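Local coordinates for protein prokaryotic transcription elongation factor GreA/GreB (Nitrosomonas europaea, PDB 2PN0) that probably binds RNA polymerase as a Rnk-type transcription factor of the GreA/GreB family, at residues Asp35-Glu38 with Ala39-Arg43; Glu45-Pro49 with Glu50-Pro54; Thr77-Pro81 with Lys82-Thr86; Ala95-Gly98 with Ser99-Gly103. All blocks are in the same frame, centred on the assembly; numbering follows the deposited sequence.

Interaction 1 (Asp35-Glu38 with Ala39-Arg43); sequences DDLE and AELAR
The last two turns of helix 34-42, in the Rnk-type N-terminal part of the protein, bring Leu37 and Leu41 together on one side and carry an unbroken run of i to i+4 backbone bonds. Ala39 N reaches Asp35 O at 3.0 Å, and Glu40 N reaches Asp36 O at the same length. Leu41 N bonds to Leu37 O at 2.9 Å and Ala42 N to Glu38 O at 2.8 Å. Beyond Ala42 the helical angles give out at Arg43, whose N keeps a weak bond to Ala39 O.

Among the side chains, Leu37 presents its CG to Leu41 CD1 at 4.0 Å, an apolar contact one turn apart in which the two groups cross at a slant. CG of Leu37 lies opposite its own amide nitrogen (chi1 177°), whereas CG of Leu41 turns beside its nitrogen (chi1 -70°) and rests against Leu37 O at 3.4 Å. The extended chain of Glu40 runs past the CD1 methyl of Leu37, its OE1 3.7 Å from Leu37 CD1. Glu38 instead spends its carboxylate on a salt bridge to Arg34, one turn back along the chain.

Leu41 packs on Leu19 and Leu23 of helix 13-25 and on Leu102. On the dimer side, Leu37 and Glu40 pack against Pro115 and Gly116 of the second subunit, so neighbouring faces of this short helix meet helix 13-25 and the second subunit.

Interaction 2 (Glu45-Pro49 with Glu50-Pro54); sequences EVVDP and EEIPP
Asp48 and Glu50 meet at an Asx turn, in which the carboxylate of Asp48 bonds to the amide two residues on, at the start of a short 3-10 turn that follows strand 45-47. Glu50 N is 2.9 Å from Asp48 OD2 and approaches from above the carboxylate plane, 48° out of it. Asp48 places the carboxylate there by turning CG away from its amide nitrogen and beside its carbonyl carbon (chi1 179°). The side chain of Glu50 runs alongside that of Asp48 and points the same way; its CB and CG both lie close to Asp48 OD2, and the bend at chi2 turns the carboxylate. This brings two acidic groups near one another: Asp48 OD2 and Glu50 OE1 are 4.2 Å apart. Mutual repulsion may be eased by the exposed setting.

Glu51 closes the first type I beta turn, around Pro49 and Glu50: its N binds Asp48 O at 3.2 Å. Asp48 thus accepts two successive amides, one on its side chain and one on its backbone. The proline ring suits the first corner position, where no amide hydrogen is needed.

Ile52 comes next, its side chain a neighbour of Val47, although the modelled closeness of these two is doubtful. Val47 also packs on Met10 of strand 10-12, the parallel partner of strand 45-47. The backbone of Ile52 closes an overlapping turn with a longer, weak bond, from Ile52 N to Pro49 O at 3.4 Å.

Interaction 3 (Thr77-Pro81 with Lys82-Thr86); sequences TLVYP and KDVDT
Val79 and Val84 meet on the packed side of a tight turn at the end of strand 77-79. Val79 CG2 sits 3.8 Å from Val84 CG1, and Val79 CB lies equally far from Asp83 CB, so the valine at the strand end is overlaid by two residues of the turn. Val84 goes on to meet Val84 of the second subunit, while Pro81 packs on Leu22 of helix 13-25. Tyr80, also buried, has its hydroxyl bonded to Asp15 and its ring in a cation-pi contact with Arg18.

The other side is polar and looser. Lys82, an exposed residue, curls its chain back at chi4 (61°) beside Tyr80 and sets NZ 2.9 Å from Asp83 OD2, a salt bridge met on the syn side of the carboxylate. A water at 2.7 Å from Asp83 OD2 also accepts from Tyr80 N at 2.9 Å, tying the carboxylate to the backbone N of the turn's first residue.

Asp83 N bonds to Tyr80 O at 3.0 Å, and Val84 N makes a weak bond to Pro81 O at 3.4 Å. Two overlapping type I turns of this sort form a single 3-10 turn, here beginning the link between parallel strands 77-79 and 90-92.

Interaction 4 (Ala95-Gly98 with Ser99-Gly103); sequences APVG and SALLG
Ala95 and Ser99 frame a classic gamma turn centred on Val97, which leads into the short helix 98-101 in the GreA/GreB-type C-terminal part of the protein. The backbone bonds are mixed in kind. Ser99 N binds Ala95 O at 2.8 Å in a nearly straight bond (165° at the hydrogen), spanning the gamma turn, whose own Gly98 N to Pro96 O bond is weak. Further on, Ala100 N makes a weak bond to Val97 O at 2.9 Å and Leu101 N bonds to Gly98 O at 3.0 Å.

Apolar packing is concentrated on the Val97 and Leu101 side, where Val97 CG1 stands 4.2 Å from Leu101 CG. Both residues pack on Ile91 of strand 90-92, with Trp112 against Val97 and Ile110 against Leu101. Elsewhere Val97, Ser99 and Ala100 touch prolines of the second subunit, which places this buried segment at the dimer interface.

A water adds a further link. The serine torsion (chi1 58°) sets OG between its own amide nitrogen and carbonyl carbon, facing this water, which accepts from Val97 N at 2.9 Å and donates to Ser99 OG at 2.8 Å.

In the fold
Interaction 4 is central, its centre about 3 Å from that of the chain and about 12 Å from the centres of interactions 1 and 3, both of which it touches. Against interaction 1 it packs Ser99 O on Leu37 CD1 at 3.8 Å, joining the Rnk-type N-terminal and GreA/GreB-type C-terminal parts; against interaction 3, Gly98 O meets Leu78 CD1 at 3.4 Å. Interactions 1 and 3 do not meet, their nearest atoms being about 8 Å apart. Interaction 2 follows interaction 1 almost at once in sequence, yet lies about 18 Å from it between centres. Unlike the other three, it takes no part in contacts with the second subunit.

Interaction 1 (Asp35-Glu38 with Ala39-Arg43)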
# COMPACT_ATOMS: atom_id res chain seq x y z
N ASP A 35 -7.03 7.74 10.87
CA ASP A 35 -7.62 9.01 11.33
C ASP A 35 -8.08 9.83 10.12
O ASP A 35 -9.14 10.46 10.15
CB ASP A 35 -6.62 9.84 12.16
CG ASP A 35 -6.28 9.20 13.49
OD1 ASP A 35 -6.97 8.26 13.91
OD2 ASP A 35 -5.33 9.67 14.15
N ASP A 36 -7.29 9.77 9.06
CA ASP A 36 -7.53 10.59 7.86
C ASP A 36 -8.68 10.04 7.02
O ASP A 36 -9.50 10.80 6.51
CB ASP A 36 -6.23 10.64 7.02
CG ASP A 36 -5.04 11.09 7.86
OD1 ASP A 36 -4.96 12.28 8.22
OD2 ASP A 36 -4.14 10.24 8.10
N LEU A 37 -8.75 8.72 6.92
CA LEU A 37 -9.85 8.06 6.23
C LEU A 37 -11.15 8.30 7.02
O LEU A 37 -12.17 8.64 6.43
CB LEU A 37 -9.58 6.57 6.12
CG LEU A 37 -10.73 5.75 5.46
CD1 LEU A 37 -10.98 6.17 3.99
CD2 LEU A 37 -10.45 4.26 5.58
N GLU A 38 -11.12 8.14 8.35
CA GLU A 38 -12.33 8.44 9.16
C GLU A 38 -12.84 9.87 8.95
O GLU A 38 -14.05 10.12 8.76
CB GLU A 38 -12.01 8.22 10.66
CG GLU A 38 -11.88 6.78 11.02
CD GLU A 38 -11.50 6.54 12.49
OE1 GLU A 38 -10.87 7.44 13.13
OE2 GLU A 38 -11.79 5.42 12.97
N ALA A 39 -11.90 10.82 8.96
CA ALA A 39 -12.24 12.23 8.83
C ALA A 39 -12.92 12.48 7.47
O ALA A 39 -13.97 13.16 7.37
CB ALA A 39 -10.99 13.09 8.98
N GLU A 40 -12.31 11.92 6.42
CA GLU A 40 -12.84 12.00 5.09
C GLU A 40 -14.25 11.38 4.99
O GLU A 40 -15.16 11.96 4.40
CB GLU A 40 -11.84 11.31 4.15
CG GLU A 40 -12.29 11.19 2.77
CD GLU A 40 -11.23 10.58 1.92
OE1 GLU A 40 -10.83 9.41 2.20
OE2 GLU A 40 -10.80 11.27 0.97
N LEU A 41 -14.43 10.21 5.60
CA LEU A 41 -15.76 9.57 5.66
C LEU A 41 -16.80 10.40 6.41
O LEU A 41 -17.96 10.47 5.98
CB LEU A 41 -15.67 8.15 6.24
CG LEU A 41 -14.98 7.13 5.32
CD1 LEU A 41 -14.73 5.79 6.01
CD2 LEU A 41 -15.80 6.88 4.02
N ALA A 42 -16.39 11.01 7.52
CA ALA A 42 -17.32 11.74 8.39
C ALA A 42 -17.97 12.92 7.69
O ALA A 42 -19.13 13.26 7.98
CB ALA A 42 -16.59 12.21 9.63
N ARG A 43 -17.23 13.53 6.78
CA ARG A 43 -17.70 14.75 6.10
C ARG A 43 -18.05 14.51 4.63
O ARG A 43 -18.38 15.46 3.88
CB ARG A 43 -16.64 15.83 6.20
CG ARG A 43 -15.38 15.50 5.44
CD ARG A 43 -14.38 16.62 5.56
NE ARG A 43 -14.96 17.90 5.17
CZ ARG A 43 -14.71 18.52 4.02
NH1 ARG A 43 -13.86 17.97 3.15
NH2 ARG A 43 -15.28 19.69 3.75

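Interaction 2 (Glu45-Pro49 with Glu50-Pro54)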
# COMPACT_ATOMS: atom_id res chain seq x y z
N GLU A 45 -20.06 13.45 1.22
CA GLU A 45 -21.43 13.59 0.79
C GLU A 45 -21.94 12.23 0.36
O GLU A 45 -21.36 11.57 -0.52
CB GLU A 45 -21.61 14.68 -0.28
CG GLU A 45 -20.73 14.62 -1.51
CD GLU A 45 -21.29 15.52 -2.60
OE1 GLU A 45 -22.34 15.16 -3.19
OE2 GLU A 45 -20.70 16.59 -2.87
N VAL A 46 -22.99 11.79 1.04
CA VAL A 46 -23.55 10.47 0.83
C VAL A 46 -24.68 10.55 -0.18
O VAL A 46 -25.74 11.10 0.11
CB VAL A 46 -24.05 9.83 2.15
CG1 VAL A 46 -24.32 8.36 1.94
CG2 VAL A 46 -23.05 9.99 3.27
N VAL A 47 -24.46 9.99 -1.36
CA VAL A 47 -25.46 10.09 -2.41
C VAL A 47 -25.98 8.70 -2.80
O VAL A 47 -25.43 7.69 -2.37
CB VAL A 47 -24.91 10.86 -3.65
CG1 VAL A 47 -24.48 12.28 -3.27
CG2 VAL A 47 -23.75 10.12 -4.28
N ASP A 48 -27.04 8.66 -3.58
CA ASP A 48 -27.43 7.43 -4.24
C ASP A 48 -26.31 7.06 -5.22
O ASP A 48 -25.71 7.96 -5.82
CB ASP A 48 -28.73 7.63 -5.01
CG ASP A 48 -29.16 6.37 -5.74
OD1 ASP A 48 -29.69 5.45 -5.07
OD2 ASP A 48 -28.95 6.30 -6.96
N PRO A 49 -26.02 5.75 -5.38
CA PRO A 49 -25.00 5.32 -6.36
C PRO A 49 -25.12 5.98 -7.74
O PRO A 49 -24.09 6.22 -8.40
CB PRO A 49 -25.24 3.81 -6.46
CG PRO A 49 -25.76 3.43 -5.11
CD PRO A 49 -26.59 4.60 -4.65
N GLU A 50 -26.35 6.29 -8.16
CA GLU A 50 -26.64 6.82 -9.49
C GLU A 50 -26.07 8.19 -9.80
O GLU A 50 -25.79 8.48 -10.97
CB GLU A 50 -28.15 6.86 -9.77
CG GLU A 50 -28.88 5.51 -9.80
CD GLU A 50 -28.09 4.42 -10.49
OE1 GLU A 50 -27.83 3.39 -9.82
OE2 GLU A 50 -27.70 4.59 -11.67
N GLU A 51 -25.93 9.05 -8.78
CA GLU A 51 -25.38 10.37 -9.13
C GLU A 51 -23.95 10.59 -8.67
O GLU A 51 -23.44 11.72 -8.68
CB GLU A 51 -26.35 11.55 -8.81
CG GLU A 51 -26.22 12.78 -9.81
CD GLU A 51 -26.55 12.37 -11.28
OE1 GLU A 51 -25.96 12.96 -12.24
OE2 GLU A 51 -27.40 11.47 -11.48
N ILE A 52 -23.27 9.49 -8.36
CA ILE A 52 -21.80 9.50 -8.29
C ILE A 52 -21.30 9.27 -9.72
O ILE A 52 -21.61 8.24 -10.32
CB ILE A 52 -21.18 8.38 -7.43
CG1 ILE A 52 -21.59 8.51 -5.97
CG2 ILE A 52 -19.66 8.43 -7.53
CD1 ILE A 52 -21.38 7.25 -5.20
N PRO A 53 -20.51 10.22 -10.27
CA PRO A 53 -20.03 10.08 -11.65
C PRO A 53 -19.18 8.82 -11.85
O PRO A 53 -18.50 8.40 -10.91
CB PRO A 53 -19.19 11.34 -11.86
CG PRO A 53 -19.65 12.31 -10.82
CD PRO A 53 -20.07 11.48 -9.64
N PRO A 54 -19.24 8.21 -13.06
CA PRO A 54 -18.47 7.00 -13.44
C PRO A 54 -16.95 7.15 -13.34
O PRO A 54 -16.23 6.16 -13.29
CB PRO A 54 -18.87 6.76 -14.91
CG PRO A 54 -19.49 8.06 -15.37
CD PRO A 54 -20.11 8.67 -14.16

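Interaction 3 (Thr77-Pro81 with Lys82-Thr86)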
# COMPACT_ATOMS: atom_id res chain seq x y z
N THR A 77 -8.04 -2.90 -8.25
CA THR A 77 -9.44 -2.85 -7.87
C THR A 77 -9.48 -2.66 -6.35
O THR A 77 -8.90 -3.47 -5.59
CB THR A 77 -10.16 -4.16 -8.28
OG1 THR A 77 -10.05 -4.33 -9.71
CG2 THR A 77 -11.64 -4.15 -7.84
N LEU A 78 -10.18 -1.60 -5.93
CA LEU A 78 -10.28 -1.20 -4.53
C LEU A 78 -11.35 -2.06 -3.89
O LEU A 78 -12.51 -2.03 -4.31
CB LEU A 78 -10.72 0.27 -4.46
CG LEU A 78 -10.94 0.84 -3.08
CD1 LEU A 78 -9.64 0.73 -2.19
CD2 LEU A 78 -11.50 2.27 -3.17
N VAL A 79 -10.98 -2.84 -2.89
CA VAL A 79 -11.93 -3.81 -2.33
C VAL A 79 -12.00 -3.77 -0.81
O VAL A 79 -11.11 -3.24 -0.13
CB VAL A 79 -11.55 -5.27 -2.74
CG1 VAL A 79 -11.66 -5.44 -4.26
CG2 VAL A 79 -10.14 -5.58 -2.23
N TYR A 80 -13.09 -4.36 -0.27
CA TYR A 80 -13.14 -4.67 1.15
C TYR A 80 -12.17 -5.79 1.50
O TYR A 80 -11.77 -6.52 0.59
CB TYR A 80 -14.57 -5.07 1.53
CG TYR A 80 -15.53 -3.89 1.47
CD1 TYR A 80 -15.57 -2.95 2.51
CD2 TYR A 80 -16.38 -3.72 0.39
CE1 TYR A 80 -16.46 -1.86 2.46
CE2 TYR A 80 -17.25 -2.63 0.33
CZ TYR A 80 -17.29 -1.72 1.37
OH TYR A 80 -18.17 -0.65 1.33
N PRO A 81 -11.74 -5.89 2.77
CA PRO A 81 -10.78 -6.94 3.16
C PRO A 81 -11.14 -8.35 2.67
O PRO A 81 -10.25 -9.07 2.21
CB PRO A 81 -10.74 -6.84 4.68
CG PRO A 81 -10.92 -5.37 4.92
CD PRO A 81 -12.01 -4.98 3.91
N LYS A 82 -12.44 -8.71 2.70
CA LYS A 82 -12.89 -10.05 2.25
C LYS A 82 -12.42 -10.40 0.83
O LYS A 82 -12.29 -11.59 0.49
CB LYS A 82 -14.41 -10.18 2.36
CG LYS A 82 -15.19 -9.23 1.50
CD LYS A 82 -16.69 -9.27 1.85
CE LYS A 82 -17.40 -7.99 1.44
NZ LYS A 82 -17.36 -7.71 -0.02
N ASP A 83 -12.15 -9.39 0.00
CA ASP A 83 -11.93 -9.63 -1.42
C ASP A 83 -10.52 -9.47 -1.95
O ASP A 83 -10.29 -9.60 -3.17
CB ASP A 83 -12.92 -8.80 -2.23
CG ASP A 83 -14.33 -9.24 -2.03
OD1 ASP A 83 -14.57 -10.49 -2.06
OD2 ASP A 83 -15.21 -8.38 -1.86
N VAL A 84 -9.56 -9.22 -1.09
CA VAL A 84 -8.20 -9.18 -1.63
C VAL A 84 -7.82 -10.61 -1.97
O VAL A 84 -8.35 -11.56 -1.39
CB VAL A 84 -7.16 -8.40 -0.75
CG1 VAL A 84 -7.86 -7.37 0.18
CG2 VAL A 84 -6.23 -9.32 0.01
N ASP A 85 -6.96 -10.75 -2.97
CA ASP A 85 -6.46 -12.07 -3.35
C ASP A 85 -4.93 -12.01 -3.51
O ASP A 85 -4.31 -11.02 -3.14
CB ASP A 85 -7.18 -12.57 -4.60
CG ASP A 85 -6.91 -11.72 -5.80
OD1 ASP A 85 -5.84 -11.08 -5.85
OD2 ASP A 85 -7.76 -11.70 -6.72
N THR A 86 -4.32 -13.09 -4.02
CA THR A 86 -2.86 -13.16 -4.12
C THR A 86 -2.31 -12.67 -5.46
O THR A 86 -1.11 -12.83 -5.75
CB THR A 86 -2.35 -14.62 -3.87
OG1 THR A 86 -2.89 -15.48 -4.87
CG2 THR A 86 -2.76 -15.11 -2.50
O HOH W 1 -14.96 -5.70 -2.00

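Interaction 4 (Ala95-Gly98 with Ser99-Gly103)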
# COMPACT_ATOMS: atom_id res chain seq x y z
N ALA A 95 -5.32 -0.74 3.22
CA ALA A 95 -3.88 -0.79 2.90
C ALA A 95 -3.34 0.60 2.51
O ALA A 95 -4.09 1.41 1.93
CB ALA A 95 -3.61 -1.78 1.77
N PRO A 96 -2.04 0.85 2.76
CA PRO A 96 -1.40 2.02 2.17
C PRO A 96 -1.75 2.08 0.66
O PRO A 96 -1.80 1.03 -0.03
CB PRO A 96 0.09 1.76 2.36
CG PRO A 96 0.13 0.97 3.68
CD PRO A 96 -1.11 0.08 3.62
N VAL A 97 -2.01 3.29 0.21
CA VAL A 97 -2.50 3.57 -1.18
C VAL A 97 -3.97 3.28 -1.32
O VAL A 97 -4.74 4.18 -1.69
CB VAL A 97 -1.68 2.92 -2.34
CG1 VAL A 97 -2.28 3.35 -3.69
CG2 VAL A 97 -0.22 3.38 -2.27
N GLY A 98 -4.37 2.03 -1.01
CA GLY A 98 -5.78 1.62 -1.03
C GLY A 98 -6.66 2.62 -0.26
O GLY A 98 -7.69 3.12 -0.78
N SER A 99 -6.27 2.95 0.97
CA SER A 99 -7.06 3.89 1.79
C SER A 99 -7.17 5.27 1.15
O SER A 99 -8.10 5.99 1.45
CB SER A 99 -6.50 3.99 3.23
OG SER A 99 -5.13 4.42 3.24
N ALA A 100 -6.20 5.65 0.33
CA ALA A 100 -6.22 6.97 -0.34
C ALA A 100 -6.97 6.95 -1.68
O ALA A 100 -7.26 8.02 -2.25
CB ALA A 100 -4.76 7.47 -0.57
N LEU A 101 -7.24 5.76 -2.22
CA LEU A 101 -7.86 5.72 -3.57
C LEU A 101 -9.33 6.14 -3.55
O LEU A 101 -9.82 6.70 -4.53
CB LEU A 101 -7.75 4.32 -4.23
CG LEU A 101 -6.37 3.88 -4.71
CD1 LEU A 101 -6.44 2.41 -5.26
CD2 LEU A 101 -5.80 4.84 -5.80
N LEU A 102 -10.02 5.83 -2.46
CA LEU A 102 -11.46 6.06 -2.36
C LEU A 102 -11.68 7.54 -2.57
O LEU A 102 -11.02 8.37 -1.95
CB LEU A 102 -11.96 5.66 -0.98
CG LEU A 102 -13.47 5.79 -0.78
CD1 LEU A 102 -14.18 4.76 -1.69
CD2 LEU A 102 -13.77 5.62 0.73
N GLY A 103 -12.58 7.88 -3.46
CA GLY A 103 -12.95 9.28 -3.64
C GLY A 103 -12.10 10.04 -4.65
O GLY A 103 -12.47 11.17 -5.06
O HOH W 2 -2.83 5.36 2.01